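Long-range contact in putative protein (Neisseria meningitidis, PDB 2O3G), which is of unknown function, the chain being the transporter-associated (CorC/HlyC) domain of a CBS-containing membrane protein whose family is thought to bind flavin adenine dinucleotide: residues Glu17-Glu29 and Gly80-Pro92. Numbering follows the deposited sequence.
With EDO (1,2-ethanediol), chain B.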
loop_
_atom_site.group_PDB
_atom_site.type_symbol
_atom_site.label_atom_id
_atom_site.label_comp_id
_atom_site.label_asym_id
_atom_site.label_seq_id
_atom_site.Cartn_x
_atom_site.Cartn_y
_atom_site.Cartn_z
ATOM N N GLU A 17 -1.428 -17.072 -3.677
ATOM C CA GLU A 17 -0.566 -16.108 -2.902
ATOM C C GLU A 17 -1.158 -15.443 -1.607
ATOM O O GLU A 17 -1.906 -14.439 -1.664
ATOM C CB GLU A 17 0.011 -15.031 -3.838
ATOM C CG GLU A 17 1.464 -15.260 -4.264
ATOM C CD GLU A 17 2.492 -14.605 -3.307
ATOM O OE1 GLU A 17 2.664 -15.130 -2.170
ATOM O OE2 GLU A 17 3.146 -13.588 -3.707
ATOM N N SER A 18 -0.804 -16.063 -0.459
ATOM C CA SER A 18 -0.622 -15.428 0.921
ATOM C C SER A 18 -0.473 -13.855 1.194
ATOM O O SER A 18 0.675 -13.294 1.169
ATOM C CB SER A 18 0.517 -16.194 1.687
ATOM O OG SER A 18 1.824 -15.948 1.166
ATOM N N LEU A 19 -1.609 -13.200 1.531
ATOM C CA LEU A 19 -1.649 -11.801 2.080
ATOM C C LEU A 19 -1.300 -10.678 1.119
ATOM O O LEU A 19 -0.241 -9.984 1.254
ATOM C CB LEU A 19 -0.697 -11.673 3.219
ATOM C CG LEU A 19 -1.199 -12.366 4.433
ATOM C CD1 LEU A 19 0.138 -12.488 5.161
ATOM C CD2 LEU A 19 -2.273 -11.530 5.120
ATOM N N THR A 20 -2.154 -10.499 0.129
ATOM C CA THR A 20 -1.810 -9.550 -0.889
ATOM C C THR A 20 -3.082 -8.878 -1.325
ATOM O O THR A 20 -4.164 -9.462 -1.318
ATOM C CB THR A 20 -1.116 -10.227 -2.106
ATOM O OG1 THR A 20 -1.972 -11.249 -2.568
ATOM C CG2 THR A 20 0.250 -10.809 -1.768
ATOM N N VAL A 21 -2.943 -7.629 -1.700
ATOM C CA VAL A 21 -4.108 -6.880 -2.133
ATOM C C VAL A 21 -3.701 -6.228 -3.398
ATOM O O VAL A 21 -2.469 -6.060 -3.733
ATOM C CB VAL A 21 -4.513 -5.758 -1.155
ATOM C CG1 VAL A 21 -5.116 -6.332 0.068
ATOM C CG2 VAL A 21 -3.344 -4.939 -0.839
ATOM N N GLU A 22 -4.757 -5.870 -4.111
ATOM C CA GLU A 22 -4.582 -4.947 -5.207
ATOM C C GLU A 22 -4.247 -3.512 -4.824
ATOM O O GLU A 22 -4.873 -2.886 -3.935
ATOM C CB GLU A 22 -5.766 -4.981 -6.113
ATOM C CG GLU A 22 -7.075 -4.810 -5.408
ATOM C CD GLU A 22 -8.223 -4.711 -6.467
ATOM O OE1 GLU A 22 -9.258 -3.948 -6.217
ATOM O OE2 GLU A 22 -8.024 -5.394 -7.546
ATOM N N GLY A 23 -3.221 -3.037 -5.513
ATOM C CA GLY A 23 -2.861 -1.631 -5.592
ATOM C C GLY A 23 -3.968 -0.595 -5.438
ATOM O O GLY A 23 -3.712 0.508 -4.974
ATOM N N ALA A 24 -5.172 -0.946 -5.801
ATOM C CA ALA A 24 -6.186 0.017 -5.950
ATOM C C ALA A 24 -7.184 -0.301 -4.930
ATOM O O ALA A 24 -8.314 0.126 -5.018
ATOM C CB ALA A 24 -6.848 -0.149 -7.331
ATOM N N LEU A 25 -6.851 -1.119 -3.958
ATOM C CA LEU A 25 -7.767 -1.206 -2.795
ATOM C C LEU A 25 -7.732 0.195 -2.147
ATOM O O LEU A 25 -6.664 0.900 -2.094
ATOM C CB LEU A 25 -7.221 -2.209 -1.796
ATOM C CG LEU A 25 -8.286 -3.066 -1.164
ATOM C CD1 LEU A 25 -7.834 -3.233 0.242
ATOM C CD2 LEU A 25 -9.774 -2.667 -1.254
ATOM N N GLU A 26 -8.895 0.593 -1.698
ATOM C CA GLU A 26 -9.045 1.856 -0.988
ATOM C C GLU A 26 -8.629 1.707 0.459
ATOM O O GLU A 26 -9.153 0.858 1.182
ATOM C CB GLU A 26 -10.521 2.304 -1.051
ATOM C CG GLU A 26 -10.861 2.819 -2.459
ATOM C CD GLU A 26 -12.262 3.288 -2.658
ATOM O OE1 GLU A 26 -13.179 2.959 -1.871
ATOM O OE2 GLU A 26 -12.475 4.009 -3.671
ATOM N N TYR A 27 -7.711 2.556 0.854
ATOM C CA TYR A 27 -7.365 2.722 2.249
ATOM C C TYR A 27 -8.531 2.678 3.154
ATOM O O TYR A 27 -8.503 2.029 4.196
ATOM C CB TYR A 27 -6.687 3.996 2.481
ATOM C CG TYR A 27 -6.060 4.070 3.830
ATOM C CD1 TYR A 27 -4.736 3.774 4.008
ATOM C CD2 TYR A 27 -6.780 4.471 4.903
ATOM C CE1 TYR A 27 -4.130 3.830 5.255
ATOM C CE2 TYR A 27 -6.199 4.569 6.173
ATOM C CZ TYR A 27 -4.859 4.237 6.326
ATOM O OH TYR A 27 -4.287 4.349 7.575
ATOM N N VAL A 28 -9.615 3.239 2.708
ATOM C CA VAL A 28 -10.770 3.281 3.556
ATOM C C VAL A 28 -11.330 1.920 3.726
ATOM O O VAL A 28 -12.115 1.651 4.615
ATOM C CB VAL A 28 -11.741 4.315 2.942
ATOM C CG1 VAL A 28 -13.203 3.960 3.134
ATOM C CG2 VAL A 28 -11.432 5.605 3.602
ATOM N N GLU A 29 -10.968 1.032 2.824
ATOM C CA GLU A 29 -11.540 -0.322 2.853
ATOM C C GLU A 29 -10.611 -1.327 3.594
ATOM O O GLU A 29 -11.090 -2.089 4.398
ATOM C CB GLU A 29 -11.876 -0.779 1.431
ATOM C CG GLU A 29 -13.305 -0.256 0.874
ATOM C CD GLU A 29 -14.580 -0.707 1.685
ATOM O OE1 GLU A 29 -14.611 -1.899 2.145
ATOM O OE2 GLU A 29 -15.553 0.136 1.854
ATOM N N GLY A 80 1.952 -2.876 -16.149
ATOM C CA GLY A 80 2.251 -1.679 -16.852
ATOM C C GLY A 80 2.763 -0.681 -15.859
ATOM O O GLY A 80 3.849 -0.823 -15.257
ATOM N N GLN A 81 2.019 0.380 -15.684
ATOM C CA GLN A 81 2.561 1.393 -14.807
ATOM C C GLN A 81 1.684 1.417 -13.563
ATOM O O GLN A 81 1.916 2.201 -12.693
ATOM C CB GLN A 81 2.673 2.738 -15.539
ATOM C CG GLN A 81 3.663 3.690 -14.941
ATOM C CD GLN A 81 5.076 3.465 -15.345
ATOM O OE1 GLN A 81 6.008 3.692 -14.545
ATOM N NE2 GLN A 81 5.277 3.030 -16.596
ATOM N N ARG A 82 0.704 0.524 -13.501
ATOM C CA ARG A 82 -0.193 0.412 -12.396
ATOM C C ARG A 82 0.444 -0.583 -11.442
ATOM O O ARG A 82 1.057 -1.564 -11.890
ATOM C CB ARG A 82 -1.546 -0.147 -12.860
ATOM C CG ARG A 82 -2.621 -0.177 -11.771
ATOM C CD ARG A 82 -4.009 -0.618 -12.262
ATOM N NE ARG A 82 -3.929 -1.843 -13.081
ATOM C CZ ARG A 82 -3.991 -1.904 -14.431
ATOM N NH1 ARG A 82 -3.918 -3.090 -15.049
ATOM N NH2 ARG A 82 -4.148 -0.799 -15.185
ATOM N N ILE A 83 0.290 -0.333 -10.133
ATOM C CA ILE A 83 0.683 -1.276 -9.092
ATOM C C ILE A 83 -0.471 -2.210 -8.997
ATOM O O ILE A 83 -1.565 -1.863 -8.564
ATOM C CB ILE A 83 0.865 -0.581 -7.765
ATOM C CG1 ILE A 83 2.073 0.343 -7.808
ATOM C CG2 ILE A 83 1.210 -1.547 -6.724
ATOM C CD1 ILE A 83 1.934 1.524 -6.842
ATOM N N GLU A 84 -0.237 -3.436 -9.422
ATOM C CA GLU A 84 -1.324 -4.380 -9.538
ATOM C C GLU A 84 -1.633 -5.120 -8.206
ATOM O O GLU A 84 -2.829 -5.230 -7.787
ATOM C CB GLU A 84 -1.010 -5.343 -10.720
ATOM C CG GLU A 84 -2.162 -6.328 -11.087
ATOM C CD GLU A 84 -3.214 -5.679 -11.975
ATOM O OE1 GLU A 84 -3.704 -6.337 -12.961
ATOM O OE2 GLU A 84 -3.527 -4.490 -11.708
ATOM N N ARG A 85 -0.554 -5.633 -7.572
ATOM C CA ARG A 85 -0.623 -6.444 -6.312
ATOM C C ARG A 85 0.394 -6.003 -5.319
ATOM O O ARG A 85 1.613 -5.844 -5.660
ATOM C CB ARG A 85 -0.282 -7.925 -6.553
ATOM C CG ARG A 85 -1.345 -8.680 -7.150
ATOM C CD ARG A 85 -1.918 -9.717 -6.256
ATOM N NE ARG A 85 -3.342 -9.603 -6.520
ATOM C CZ ARG A 85 -4.306 -9.974 -5.692
ATOM N NH1 ARG A 85 -5.565 -9.777 -6.069
ATOM N NH2 ARG A 85 -4.021 -10.541 -4.518
ATOM N N VAL A 86 -0.080 -5.866 -4.084
ATOM C CA VAL A 86 0.875 -5.618 -3.019
ATOM C C VAL A 86 0.777 -6.647 -1.890
ATOM O O VAL A 86 -0.314 -7.214 -1.599
ATOM C CB VAL A 86 0.938 -4.096 -2.611
ATOM C CG1 VAL A 86 -0.205 -3.367 -3.178
ATOM C CG2 VAL A 86 0.985 -3.911 -1.117
ATOM N N LYS A 87 1.939 -6.965 -1.341
ATOM C CA LYS A 87 2.067 -7.971 -0.254
ATOM C C LYS A 87 2.216 -7.226 1.082
ATOM O O LYS A 87 3.171 -6.454 1.258
ATOM C CB LYS A 87 3.333 -8.853 -0.471
ATOM C CG LYS A 87 3.465 -10.088 0.502
ATOM C CD LYS A 87 4.842 -10.808 0.580
ATOM C CE LYS A 87 4.649 -12.298 1.098
ATOM N NZ LYS A 87 3.234 -13.031 0.826
ATOM N N ILE A 88 1.254 -7.433 1.988
ATOM C CA ILE A 88 1.326 -6.848 3.310
ATOM C C ILE A 88 2.014 -7.821 4.291
ATOM O O ILE A 88 1.474 -8.982 4.551
ATOM C CB ILE A 88 -0.017 -6.680 3.959
ATOM C CG1 ILE A 88 -1.170 -6.180 3.086
ATOM C CG2 ILE A 88 0.170 -5.701 4.955
ATOM C CD1 ILE A 88 -1.023 -4.860 2.466
ATOM N N THR A 89 3.159 -7.390 4.845
ATOM C CA THR A 89 3.684 -8.006 6.063
ATOM C C THR A 89 3.750 -7.132 7.394
ATOM O O THR A 89 3.397 -5.939 7.365
ATOM C CB THR A 89 4.975 -8.746 5.797
ATOM O OG1 THR A 89 6.056 -7.864 5.448
ATOM C CG2 THR A 89 4.761 -9.829 4.724
ATOM N N LYS A 90 4.183 -7.723 8.548
ATOM C CA LYS A 90 4.325 -7.015 9.852
ATOM C C LYS A 90 5.746 -6.455 10.179
ATOM O O LYS A 90 6.764 -7.095 9.890
ATOM C CB LYS A 90 3.843 -7.890 10.964
ATOM C CG LYS A 90 2.515 -7.522 11.472
ATOM C CD LYS A 90 2.792 -6.621 12.519
ATOM C CE LYS A 90 1.656 -5.720 12.915
ATOM N NZ LYS A 90 2.545 -4.651 13.555
ATOM N N LEU A 91 5.885 -5.244 10.702
ATOM C CA LEU A 91 7.221 -4.849 11.001
ATOM C C LEU A 91 7.517 -5.353 12.421
ATOM O O LEU A 91 6.508 -5.603 13.156
ATOM C CB LEU A 91 7.392 -3.369 10.838
ATOM C CG LEU A 91 8.032 -3.022 9.507
ATOM C CD1 LEU A 91 8.539 -4.243 8.850
ATOM C CD2 LEU A 91 7.014 -2.421 8.675
ATOM N N PRO A 92 8.835 -5.695 12.722
ATOM C CA PRO A 92 9.436 -5.772 14.035
ATOM C C PRO A 92 8.677 -4.994 15.064
ATOM O O PRO A 92 7.550 -5.401 15.399
ATOM C CB PRO A 92 10.818 -5.183 13.790
ATOM C CG PRO A 92 11.204 -5.818 12.430
ATOM C CD PRO A 92 9.847 -6.189 11.742
HETATM C C1 EDO B . -1.117 3.068 -17.010
HETATM O O1 EDO B . 0.137 2.374 -16.956
HETATM C C2 EDO B . -1.818 2.773 -15.645
HETATM O O2 EDO B . -3.077 2.022 -15.765
#
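Thr20 turns OG1 between its backbone N and carbonyl carbon (chi1 55°), while Arg85, bent at chi2 (-113°) and again at chi3, swings its guanidinium back across strand 20-22 to meet it. Arg85 NH2 lies 2.9 Å from Thr20 OG1, a hydrogen bond made at the guanidinium edge and in its plane; one guanidinium face lies over Val21 C and Glu22 N. On the same face Lys87 runs extended to CE past Thr20 CG2, which lies 3.9 Å from Lys87 CB, then bends at chi4 (27°), turning NZ toward Ser18. Lys87 NZ gives Ser18 OG a weak hydrogen bond of 3.3 Å. A long salt bridge, 3.7 Å, joins Lys87 NZ to Glu17 OE1.

The backbones pair antiparallel, with Ile88 N to Leu19 O at 3.0 Å. Strand 20-22 is outermost in the sheet, next to strand 82-90. On the opposite face Val21 CG2 packs 4.0 Å from Ile88 CD1; Val48 of helix 48-56 touches Val21 and Val86, and Ile88 also reaches Trp71 and Phe73. At the far end Gly23 N donates to Glu84 O at 3.2 Å from well above the carbonyl plane, where Glu84 and Arg85 form a classic bulge opposite Glu77. Backbone bonds and apolar packing thus probably hold the edge strand more than the ammonium contacts, though Glu17 would favour a charged Lys87.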